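Local coordinates for endo-1,4-beta-mannanase (Eisenia fetida, PDB 5Y6T), which probably hydrolyses internal beta-1,4-mannosidic bonds in mannans, as a cold-adapted endo-acting enzyme of the glycoside hydrolase family GH5, at residues R203-I208 with R241-D246; L226-W229 with A233-D236; S230-A233 with G239-N242. All coordinates share one frame; numbering follows the deposited sequence.

Contact 1 of 3, residues R203-I208 with R241-D246; sequences RLQSFI and RNYYTD
Gln205 and Tyr244 mark the nearest approach of two unlike backbones, helix 201-218 and a loop without regular structure that leads to helix 246-253. Gln205 CA and Tyr244 CA are 7.2 Å apart, and side chains fill the interval. Gln205 and Ile208, about one turn apart on the helix, meet Tyr243 and Tyr244. Gln205 runs extended beyond CG and carries its amide to the loop backbone. Its NE2 donates to Tyr243 O at 2.9 Å. The bond is nearly straight, with 165° at the hydrogen. It uses a lone pair in the carbonyl plane and lies close to the plane of the Gln205 amide. NE2 also bonds to Cys182 O, so two backbone carbonyls grip one buried nitrogen and help fix the rotation of the amide. The same NE2 meets the edge of the Tyr243 ring, 3.8 Å from Tyr243 CD1, with amide and ring planes 55° apart. One turn on, Ile208 CD1 touches Tyr244 CE1 at 3.8 Å, approaching the ring obliquely. Tyr243 CB lies over one face of the Tyr244 ring, toward its rim. The hydroxyls find partners elsewhere: Tyr243 OH bonds to Asp184 O and Tyr244 OH to Glu169 OE2. Within the loop, Tyr244 N donates to Asn242 OD1 at 3.0 Å, closing an Asx turn. Thr245 is the N-cap of helix 246-253, and its OG1 accepts from Cys248 N. The glutamine bond lies close to the disulfide that joins Cys182 to Cys248 in that helix. Here the first turns of helix 201-218 meet the beta-alpha loop after strand 223-228, at the C-terminal side of the strands of the (beta/alpha)8 barrel typical of GH5.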
ATOM      1  N   ARG A 203      -4.284 -12.233  14.117  1.00 21.53           N
ATOM      2  CA  ARG A 203      -4.505 -10.894  14.659  0.50 22.30           C
ATOM      3  C   ARG A 203      -4.244  -9.797  13.606  1.00 21.91           C
ATOM      4  O   ARG A 203      -4.963  -8.788  13.560  1.00 20.42           O
ATOM      5  CB  ARG A 203      -3.671 -10.675  15.917  0.50 23.33           C
ATOM      6  CG  ARG A 203      -4.054 -11.588  17.068  0.50 24.03           C
ATOM      7  CD  ARG A 203      -3.367 -11.111  18.331  0.50 27.39           C
ATOM      8  NE  ARG A 203      -3.737 -11.830  19.563  0.50 28.25           N
ATOM      9  CZ  ARG A 203      -4.786 -11.523  20.339  0.50 29.59           C
ATOM     10  NH1 ARG A 203      -5.622 -10.545  20.021  0.50 28.70           N
ATOM     11  NH2 ARG A 203      -4.977 -12.183  21.463  0.50 29.37           N
ATOM     12  N   LEU A 204      -3.246 -10.035  12.732  1.00 19.13           N
ATOM     13  CA  LEU A 204      -2.937  -9.102  11.639  1.00 18.70           C
ATOM     14  C   LEU A 204      -4.064  -9.058  10.637  1.00 18.72           C
ATOM     15  O   LEU A 204      -4.523  -7.965  10.226  1.00 21.29           O
ATOM     16  CB  LEU A 204      -1.629  -9.438  10.961  1.00 20.85           C
ATOM     17  CG  LEU A 204      -0.424  -9.353  11.923  1.00 19.65           C
ATOM     18  CD1 LEU A 204       0.841  -9.852  11.223  1.00 20.03           C
ATOM     19  CD2 LEU A 204      -0.195  -7.940  12.454  1.00 22.26           C
ATOM     20  N   GLN A 205      -4.504 -10.249  10.228  1.00 19.05           N
ATOM     21  CA  GLN A 205      -5.672 -10.335   9.374  1.00 20.05           C
ATOM     22  C   GLN A 205      -6.913  -9.689   9.933  1.00 19.02           C
ATOM     23  O   GLN A 205      -7.667  -9.037   9.195  1.00 19.18           O
ATOM     24  CB  GLN A 205      -5.980 -11.786   8.976  1.00 19.98           C
ATOM     25  CG  GLN A 205      -4.917 -12.455   8.100  1.00 20.61           C
ATOM     26  CD  GLN A 205      -5.049 -13.974   8.152  1.00 22.34           C
ATOM     27  OE1 GLN A 205      -5.230 -14.593   9.234  1.00 21.05           O
ATOM     28  NE2 GLN A 205      -4.862 -14.607   7.014  1.00 20.23           N
ATOM     29  N   SER A 206      -7.208  -9.963  11.208  1.00 20.60           N
ATOM     30  CA  SER A 206      -8.377  -9.329  11.862  1.00 20.69           C
ATOM     31  C   SER A 206      -8.283  -7.802  11.818  1.00 21.25           C
ATOM     32  O   SER A 206      -9.236  -7.134  11.478  1.00 21.41           O
ATOM     33  CB  SER A 206      -8.518  -9.892  13.288  1.00 20.85           C
ATOM     34  OG  SER A 206      -9.682  -9.334  13.899  1.00 25.21           O
ATOM     35  N   PHE A 207      -7.093  -7.273  12.158  1.00 19.34           N
ATOM     36  CA  PHE A 207      -6.782  -5.819  12.182  1.00 20.73           C
ATOM     37  C   PHE A 207      -7.061  -5.232  10.789  1.00 18.98           C
ATOM     38  O   PHE A 207      -7.723  -4.219  10.667  1.00 18.63           O
ATOM     39  CB  PHE A 207      -5.317  -5.645  12.658  1.00 20.36           C
ATOM     40  CG  PHE A 207      -4.822  -4.222  12.797  1.00 21.59           C
ATOM     41  CD1 PHE A 207      -5.183  -3.449  13.898  1.00 19.97           C
ATOM     42  CD2 PHE A 207      -3.901  -3.721  11.929  1.00 21.26           C
ATOM     43  CE1 PHE A 207      -4.624  -2.215  14.099  1.00 20.13           C
ATOM     44  CE2 PHE A 207      -3.308  -2.478  12.131  1.00 21.40           C
ATOM     45  CZ  PHE A 207      -3.733  -1.704  13.204  1.00 22.22           C
ATOM     46  N   ILE A 208      -6.604  -5.947   9.780  1.00 19.27           N
ATOM     47  CA  ILE A 208      -6.786  -5.548   8.426  1.00 19.71           C
ATOM     48  C   ILE A 208      -8.264  -5.609   8.008  1.00 19.51           C
ATOM     49  O   ILE A 208      -8.783  -4.672   7.337  1.00 20.39           O
ATOM     50  CB  ILE A 208      -5.860  -6.347   7.456  1.00 19.92           C
ATOM     51  CG1 ILE A 208      -4.385  -5.961   7.754  1.00 20.75           C
ATOM     52  CG2 ILE A 208      -6.200  -6.067   6.004  1.00 20.89           C
ATOM     53  CD1 ILE A 208      -3.425  -7.032   7.325  1.00 22.59           C
ATOM     54  N   ARG A 241       1.147 -19.128   0.213  1.00 19.74           N
ATOM     55  CA  ARG A 241      -0.243 -18.995   0.576  1.00 21.11           C
ATOM     56  C   ARG A 241      -0.671 -17.528   0.451  1.00 21.66           C
ATOM     57  O   ARG A 241       0.106 -16.604   0.735  1.00 23.02           O
ATOM     58  CB  ARG A 241      -0.421 -19.455   2.034  1.00 20.68           C
ATOM     59  CG  ARG A 241      -1.839 -19.242   2.614  1.00 22.71           C
ATOM     60  CD  ARG A 241      -2.090 -20.065   3.872  1.00 21.59           C
ATOM     61  NE  ARG A 241      -2.118 -21.480   3.526  1.00 23.60           N
ATOM     62  CZ  ARG A 241      -1.536 -22.480   4.199  1.00 27.07           C
ATOM     63  NH1 ARG A 241      -0.906 -22.253   5.308  1.00 25.42           N
ATOM     64  NH2 ARG A 241      -1.588 -23.715   3.735  1.00 31.81           N
ATOM     65  N   ASN A 242      -1.902 -17.324   0.106  1.00 21.06           N
ATOM     66  CA  ASN A 242      -2.484 -15.985   0.057  1.00 19.47           C
ATOM     67  C   ASN A 242      -3.295 -15.661   1.312  1.00 21.03           C
ATOM     68  O   ASN A 242      -4.411 -16.178   1.520  1.00 20.95           O
ATOM     69  CB  ASN A 242      -3.317 -15.794  -1.214  1.00 20.22           C
ATOM     70  CG  ASN A 242      -3.752 -14.357  -1.412  1.00 21.75           C
ATOM     71  OD1 ASN A 242      -3.666 -13.523  -0.534  1.00 21.31           O
ATOM     72  ND2 ASN A 242      -4.210 -14.061  -2.604  1.00 22.92           N
ATOM     73  N   TYR A 243      -2.699 -14.862   2.180  1.00 19.48           N
ATOM     74  CA  TYR A 243      -3.254 -14.577   3.488  1.00 19.60           C
ATOM     75  C   TYR A 243      -4.277 -13.478   3.464  1.00 19.76           C
ATOM     76  O   TYR A 243      -4.927 -13.237   4.457  1.00 20.39           O
ATOM     77  CB  TYR A 243      -2.134 -14.245   4.451  1.00 20.14           C
ATOM     78  CG  TYR A 243      -1.321 -15.410   4.730  1.00 20.59           C
ATOM     79  CD1 TYR A 243      -1.714 -16.366   5.681  1.00 22.61           C
ATOM     80  CD2 TYR A 243      -0.101 -15.597   4.076  1.00 20.14           C
ATOM     81  CE1 TYR A 243      -0.946 -17.470   5.892  1.00 20.79           C
ATOM     82  CE2 TYR A 243       0.693 -16.738   4.294  1.00 21.36           C
ATOM     83  CZ  TYR A 243       0.258 -17.672   5.237  1.00 20.86           C
ATOM     84  OH  TYR A 243       1.030 -18.799   5.465  1.00 21.52           O
ATOM     85  N   TYR A 244      -4.511 -12.855   2.307  1.00 18.42           N
ATOM     86  CA  TYR A 244      -5.353 -11.643   2.292  1.00 18.34           C
ATOM     87  C   TYR A 244      -6.520 -11.789   1.310  1.00 19.80           C
ATOM     88  O   TYR A 244      -7.116 -10.811   0.878  1.00 18.95           O
ATOM     89  CB  TYR A 244      -4.489 -10.378   1.970  1.00 19.86           C
ATOM     90  CG  TYR A 244      -3.294 -10.315   2.881  1.00 20.21           C
ATOM     91  CD1 TYR A 244      -3.423  -9.906   4.162  1.00 22.02           C
ATOM     92  CD2 TYR A 244      -2.069 -10.847   2.489  1.00 19.11           C
ATOM     93  CE1 TYR A 244      -2.363  -9.948   5.055  1.00 23.43           C
ATOM     94  CE2 TYR A 244      -0.995 -10.827   3.353  1.00 19.92           C
ATOM     95  CZ  TYR A 244      -1.138 -10.376   4.638  1.00 22.97           C
ATOM     96  OH  TYR A 244      -0.028 -10.411   5.513  1.00 21.73           O
ATOM     97  N   THR A 245      -6.870 -13.040   1.036  1.00 20.58           N
ATOM     98  CA  THR A 245      -8.094 -13.339   0.315  1.00 19.46           C
ATOM     99  C   THR A 245      -9.294 -12.920   1.115  1.00 19.41           C
ATOM    100  O   THR A 245      -9.233 -12.783   2.325  1.00 20.17           O
ATOM    101  CB  THR A 245      -8.219 -14.836   0.029  1.00 21.95           C
ATOM    102  OG1 THR A 245      -8.289 -15.528   1.272  1.00 19.88           O
ATOM    103  CG2 THR A 245      -7.006 -15.342  -0.791  1.00 21.52           C
ATOM    104  N   ASP A 246     -10.434 -12.773   0.433  1.00 20.54           N
ATOM    105  CA  ASP A 246     -11.694 -12.442   1.114  1.00 23.62           C
ATOM    106  C   ASP A 246     -11.980 -13.462   2.185  1.00 21.56           C
ATOM    107  O   ASP A 246     -12.292 -13.113   3.311  1.00 19.16           O
ATOM    108  CB  ASP A 246     -12.870 -12.428   0.148  1.00 23.88           C
ATOM    109  CG  ASP A 246     -12.755 -11.386  -0.927  1.00 26.43           C
ATOM    110  OD1 ASP A 246     -11.760 -10.653  -1.086  1.00 20.47           O
ATOM    111  OD2 ASP A 246     -13.740 -11.234  -1.641  1.00 26.43           O
TER

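Contact 2 of 3, residues L226-W229 with A233-D236; sequences LGSW and AQTD
Gln234 reaches back to the end of strand 223-228, where its NE2 donates to Leu226 O and to Ser228 OG, each at 2.9 Å. The two hydrogens of the amide nitrogen are thus both used. The bond to Leu226 O is nearly straight at 171° and lies in the amide plane, although the donor sits well above the plane of the carbonyl. The bond to Ser228 OG is more bent, 141° at the hydrogen, and tilted from the amide plane. Gln234 OE1 accepts from Gln264 N, so both polar ends of this buried amide are satisfied. Ser228 OG lies beside its own backbone N (chi1 -72°), which brings it to the amide. Besides accepting from Gln234, it bonds to Glu169 OE2, and Glu169 OE1 takes Trp229 N. Ser228 N lies 3.4 Å from Gln234 NE2, but both are donors and do not bond. Van der Waals contacts add to this: Leu226 CD1 packs 3.7 Å from Gln234 NE2, and Ala233 CB lies 3.8 Å from Ser228 OG. The apolar pair is Ala233 CB with Trp229 CZ3, 4.4 Å apart at the edge of the indole, near its plane. That ring also meets Trp195. The Gln234 amide spans strands 223-228 and 262-266. It links Leu226 O to Gln264 N, a pair that regular parallel pairing would be expected to join directly. Ser228 still pairs with Gln264 and His266 through its backbone. On the strand's other flank, Gly227 has a backbone bond with Glu167, just beyond strand 165-166. The contact therefore sits at the C-terminal end of a barrel strand, between neighbouring strands, with Tyr244 of the following loop touching Ser228.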
ATOM      1  N   LEU A 226      -3.272  -3.901   0.066  1.00 19.74           N
ATOM      2  CA  LEU A 226      -2.462  -4.401   1.167  1.00 16.94           C
ATOM      3  C   LEU A 226      -1.162  -4.899   0.527  1.00 17.47           C
ATOM      4  O   LEU A 226      -1.168  -5.773  -0.334  1.00 19.19           O
ATOM      5  CB  LEU A 226      -3.267  -5.573   1.844  1.00 17.77           C
ATOM      6  CG  LEU A 226      -2.627  -6.173   3.108  1.00 19.11           C
ATOM      7  CD1 LEU A 226      -1.307  -6.880   2.972  1.00 21.23           C
ATOM      8  CD2 LEU A 226      -2.559  -5.155   4.216  1.00 21.65           C
ATOM      9  N   GLY A 227      -0.035  -4.282   0.865  1.00 18.32           N
ATOM     10  CA  GLY A 227       1.249  -4.519   0.268  1.00 19.58           C
ATOM     11  C   GLY A 227       2.029  -5.574   1.054  1.00 21.21           C
ATOM     12  O   GLY A 227       2.607  -5.274   2.107  1.00 21.45           O
ATOM     13  N   SER A 228       2.136  -6.805   0.539  1.00 20.63           N
ATOM     14  CA  SER A 228       2.951  -7.816   1.209  1.00 19.42           C
ATOM     15  C   SER A 228       4.453  -7.675   0.821  1.00 19.22           C
ATOM     16  O   SER A 228       4.784  -7.179  -0.256  1.00 19.14           O
ATOM     17  CB  SER A 228       2.530  -9.299   0.912  1.00 20.33           C
ATOM     18  OG  SER A 228       1.320  -9.562   1.588  1.00 20.80           O
ATOM     19  N   TRP A 229       5.317  -8.132   1.707  1.00 17.47           N
ATOM     20  CA  TRP A 229       6.740  -7.936   1.500  1.00 19.96           C
ATOM     21  C   TRP A 229       7.357  -8.809   0.394  1.00 19.70           C
ATOM     22  O   TRP A 229       8.438  -8.513  -0.089  1.00 19.08           O
ATOM     23  CB  TRP A 229       7.467  -8.136   2.814  1.00 19.34           C
ATOM     24  CG  TRP A 229       8.288  -9.408   2.950  1.00 19.57           C
ATOM     25  CD1 TRP A 229       9.672  -9.446   3.035  1.00 18.64           C
ATOM     26  CD2 TRP A 229       7.830 -10.769   3.119  1.00 19.02           C
ATOM     27  NE1 TRP A 229      10.064 -10.742   3.245  1.00 20.51           N
ATOM     28  CE2 TRP A 229       8.973 -11.568   3.327  1.00 18.99           C
ATOM     29  CE3 TRP A 229       6.573 -11.399   3.166  1.00 20.25           C
ATOM     30  CZ2 TRP A 229       8.892 -12.954   3.506  1.00 20.92           C
ATOM     31  CZ3 TRP A 229       6.503 -12.764   3.333  1.00 19.30           C
ATOM     32  CH2 TRP A 229       7.665 -13.541   3.521  1.00 19.68           C
ATOM     33  N   ALA A 233       3.184 -14.313   0.608  1.00 21.15           N
ATOM     34  CA  ALA A 233       1.948 -14.163   1.329  1.00 21.05           C
ATOM     35  C   ALA A 233       0.715 -13.743   0.515  1.00 19.40           C
ATOM     36  O   ALA A 233      -0.359 -13.489   1.109  1.00 20.48           O
ATOM     37  CB  ALA A 233       2.181 -13.163   2.453  1.00 22.16           C
ATOM     38  N   GLN A 234       0.848 -13.706  -0.823  1.00 19.76           N
ATOM     39  CA  GLN A 234      -0.250 -13.279  -1.671  1.00 19.30           C
ATOM     40  C   GLN A 234      -0.448 -14.147  -2.883  1.00 19.62           C
ATOM     41  O   GLN A 234      -0.872 -13.680  -3.920  1.00 21.29           O
ATOM     42  CB  GLN A 234      -0.095 -11.812  -2.025  1.00 19.39           C
ATOM     43  CG  GLN A 234      -0.655 -10.931  -0.930  1.00 19.25           C
ATOM     44  CD  GLN A 234      -0.824  -9.451  -1.252  1.00 22.36           C
ATOM     45  OE1 GLN A 234      -1.208  -9.114  -2.338  1.00 20.49           O
ATOM     46  NE2 GLN A 234      -0.661  -8.577  -0.224  1.00 20.35           N
ATOM     47  N   THR A 235      -0.107 -15.436  -2.756  1.00 19.37           N
ATOM     48  CA  THR A 235      -0.481 -16.374  -3.835  1.00 19.54           C
ATOM     49  C   THR A 235      -0.656 -17.756  -3.170  1.00 20.48           C
ATOM     50  O   THR A 235       0.147 -18.071  -2.292  1.00 19.06           O
ATOM     51  CB  THR A 235       0.469 -16.405  -5.061  1.00 21.42           C
ATOM     52  OG1 THR A 235      -0.032 -17.284  -6.061  1.00 18.12           O
ATOM     53  CG2 THR A 235       1.912 -16.843  -4.737  1.00 22.01           C
ATOM     54  N   ASP A 236      -1.610 -18.543  -3.675  1.00 21.32           N
ATOM     55  CA  ASP A 236      -1.711 -19.972  -3.322  1.00 23.64           C
ATOM     56  C   ASP A 236      -0.931 -20.866  -4.308  1.00 26.08           C
ATOM     57  O   ASP A 236      -0.934 -22.109  -4.188  1.00 27.94           O
ATOM     58  CB  ASP A 236      -3.205 -20.334  -3.201  1.00 22.67           C
ATOM     59  CG  ASP A 236      -3.836 -19.608  -2.076  1.00 24.95           C
ATOM     60  OD1 ASP A 236      -3.270 -19.746  -0.989  1.00 22.35           O
ATOM     61  OD2 ASP A 236      -4.834 -18.892  -2.270  1.00 25.02           O
TER

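Contact 3 of 3, residues S230-A233 with G239-N242; sequences SERA and GWRN
Arg232 lays its aliphatic chain flat along one face of the Trp240 indole. Its CG stands 3.4 Å from the centroid of the six-membered ring, just 2° off the ring normal. This is a centred CH-pi contact. Arg232 is extended from CG to NE and runs alongside the indole in the same direction. CD then lies 3.6 Å from Trp240 CZ3, and NE passes near CH2. The guanidinium turns 72° from the ring plane, so it does not stack on it. Arg232 NH1 donates to Ser230 OG at 3.1 Å, which helps fix that turn. Ser230 OG also accepts from Arg232 N, forming an ST turn at the start of the 3-10 segment 231-233. Glu231 CG comes obliquely to the indole, 3.8 Å from Trp240 NE1. Its OE2 and Trp240 NE1 share Ser277 OG as a partner, which ties both to a further loop. The backbones run close but are poorly bonded. Arg241 N makes one weak 3.4 Å hydrogen bond to Arg232 O. Arg241 O lies 3.2 Å from Arg232 O, two acceptors that cannot bond. Asn242 CA points a C-H at Ala233 O, which also receives the backbone N of Tyr243. Both segments belong to one long beta-alpha loop, which turns through a short 3-10 segment and folds back on itself at the C-terminal side of the GH5 barrel.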
ATOM      1  N   SER A 230       6.643  -9.828  -0.030  1.00 20.26           N
ATOM      2  CA  SER A 230       7.064 -10.737  -1.128  1.00 18.20           C
ATOM      3  C   SER A 230       5.774 -11.467  -1.592  1.00 19.25           C
ATOM      4  O   SER A 230       4.699 -11.289  -0.991  1.00 21.61           O
ATOM      5  CB  SER A 230       8.093 -11.721  -0.593  1.00 20.28           C
ATOM      6  OG  SER A 230       7.483 -12.700   0.190  1.00 19.32           O
ATOM      7  N   GLU A 231       5.885 -12.207  -2.699  1.00 18.92           N
ATOM      8  CA  GLU A 231       4.799 -12.982  -3.233  1.00 18.64           C
ATOM      9  C   GLU A 231       4.365 -14.064  -2.261  1.00 20.28           C
ATOM     10  O   GLU A 231       3.284 -14.618  -2.437  1.00 19.88           O
ATOM     11  CB  GLU A 231       5.190 -13.632  -4.578  1.00 20.13           C
ATOM     12  CG  GLU A 231       6.289 -14.719  -4.449  1.00 20.29           C
ATOM     13  CD  GLU A 231       7.732 -14.186  -4.524  1.00 21.48           C
ATOM     14  OE1 GLU A 231       7.975 -12.978  -4.292  1.00 21.86           O
ATOM     15  OE2 GLU A 231       8.618 -15.073  -4.722  1.00 22.82           O
ATOM     16  N   ARG A 232       5.226 -14.424  -1.279  1.00 20.62           N
ATOM     17  CA  ARG A 232       5.000 -15.574  -0.458  1.00 21.00           C
ATOM     18  C   ARG A 232       3.744 -15.523   0.384  1.00 21.43           C
ATOM     19  O   ARG A 232       3.281 -16.563   0.865  1.00 22.97           O
ATOM     20  CB  ARG A 232       6.185 -15.814   0.474  1.00 21.40           C
ATOM     21  CG  ARG A 232       7.526 -16.040  -0.217  1.00 21.36           C
ATOM     22  CD  ARG A 232       8.523 -16.298   0.902  1.00 22.62           C
ATOM     23  NE  ARG A 232       9.922 -16.314   0.477  1.00 25.16           N
ATOM     24  CZ  ARG A 232      10.731 -15.264   0.312  1.00 26.35           C
ATOM     25  NH1 ARG A 232      10.309 -14.010   0.386  1.00 25.65           N
ATOM     26  NH2 ARG A 232      12.012 -15.510  -0.019  1.00 27.60           N
ATOM     27  N   ALA A 233       3.184 -14.313   0.608  1.00 21.15           N
ATOM     28  CA  ALA A 233       1.948 -14.163   1.329  1.00 21.05           C
ATOM     29  C   ALA A 233       0.715 -13.743   0.515  1.00 19.40           C
ATOM     30  O   ALA A 233      -0.359 -13.489   1.109  1.00 20.48           O
ATOM     31  CB  ALA A 233       2.181 -13.163   2.453  1.00 22.16           C
ATOM     32  N   GLY A 239       3.781 -22.953  -4.006  1.00 25.49           N
ATOM     33  CA  GLY A 239       4.000 -23.416  -2.640  1.00 26.39           C
ATOM     34  C   GLY A 239       3.741 -22.404  -1.577  1.00 24.09           C
ATOM     35  O   GLY A 239       4.013 -22.623  -0.386  1.00 24.53           O
ATOM     36  N   TRP A 240       3.225 -21.238  -1.972  1.00 21.10           N
ATOM     37  CA  TRP A 240       2.989 -20.142  -1.047  1.00 20.54           C
ATOM     38  C   TRP A 240       1.572 -20.150  -0.521  1.00 20.75           C
ATOM     39  O   TRP A 240       0.825 -21.079  -0.803  1.00 21.81           O
ATOM     40  CB  TRP A 240       3.354 -18.773  -1.662  1.00 21.31           C
ATOM     41  CG  TRP A 240       4.780 -18.727  -2.224  1.00 20.87           C
ATOM     42  CD1 TRP A 240       5.114 -18.340  -3.494  1.00 22.66           C
ATOM     43  CD2 TRP A 240       6.013 -19.066  -1.569  1.00 21.00           C
ATOM     44  NE1 TRP A 240       6.477 -18.400  -3.651  1.00 21.70           N
ATOM     45  CE2 TRP A 240       7.050 -18.865  -2.497  1.00 20.33           C
ATOM     46  CE3 TRP A 240       6.352 -19.491  -0.249  1.00 23.81           C
ATOM     47  CZ2 TRP A 240       8.400 -19.100  -2.195  1.00 21.95           C
ATOM     48  CZ3 TRP A 240       7.709 -19.705   0.047  1.00 24.85           C
ATOM     49  CH2 TRP A 240       8.711 -19.496  -0.923  1.00 23.74           C
ATOM     50  N   ARG A 241       1.147 -19.128   0.213  1.00 19.74           N
ATOM     51  CA  ARG A 241      -0.243 -18.995   0.576  1.00 21.11           C
ATOM     52  C   ARG A 241      -0.671 -17.528   0.451  1.00 21.66           C
ATOM     53  O   ARG A 241       0.106 -16.604   0.735  1.00 23.02           O
ATOM     54  CB  ARG A 241      -0.421 -19.455   2.034  1.00 20.68           C
ATOM     55  CG  ARG A 241      -1.839 -19.242   2.614  1.00 22.71           C
ATOM     56  CD  ARG A 241      -2.090 -20.065   3.872  1.00 21.59           C
ATOM     57  NE  ARG A 241      -2.118 -21.480   3.526  1.00 23.60           N
ATOM     58  CZ  ARG A 241      -1.536 -22.480   4.199  1.00 27.07           C
ATOM     59  NH1 ARG A 241      -0.906 -22.253   5.308  1.00 25.42           N
ATOM     60  NH2 ARG A 241      -1.588 -23.715   3.735  1.00 31.81           N
ATOM     61  N   ASN A 242      -1.902 -17.324   0.106  1.00 21.06           N
ATOM     62  CA  ASN A 242      -2.484 -15.985   0.057  1.00 19.47           C
ATOM     63  C   ASN A 242      -3.295 -15.661   1.312  1.00 21.03           C
ATOM     64  O   ASN A 242      -4.411 -16.178   1.520  1.00 20.95           O
ATOM     65  CB  ASN A 242      -3.317 -15.794  -1.214  1.00 20.22           C
ATOM     66  CG  ASN A 242      -3.752 -14.357  -1.412  1.00 21.75           C
ATOM     67  OD1 ASN A 242      -3.666 -13.523  -0.534  1.00 21.31           O
ATOM     68  ND2 ASN A 242      -4.210 -14.061  -2.604  1.00 22.92           N
TER

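In the fold
Along the chain, helix 201-218 comes first, then strand 223-228, then the loop to helix 246-253. Contact 1 joins that first helix to the end of the loop. Contact 2 falls wholly within the span it closes, while contact 3 ends on the same stretch as contact 1. Contacts 2 and 3 share Ala233 and have centres 6 Å apart. Contacts 1 and 3 share Arg241 and Asn242, with centres 12 Å apart; contacts 1 and 2 are 9 Å apart. Asp236 OD1 to Asn242 N and Ala233 O to Tyr243 N are probable hydrogen bonds linking them. Together they fold one long beta-alpha loop over its own strand, on the barrel side where GH5 enzymes generally bind substrate.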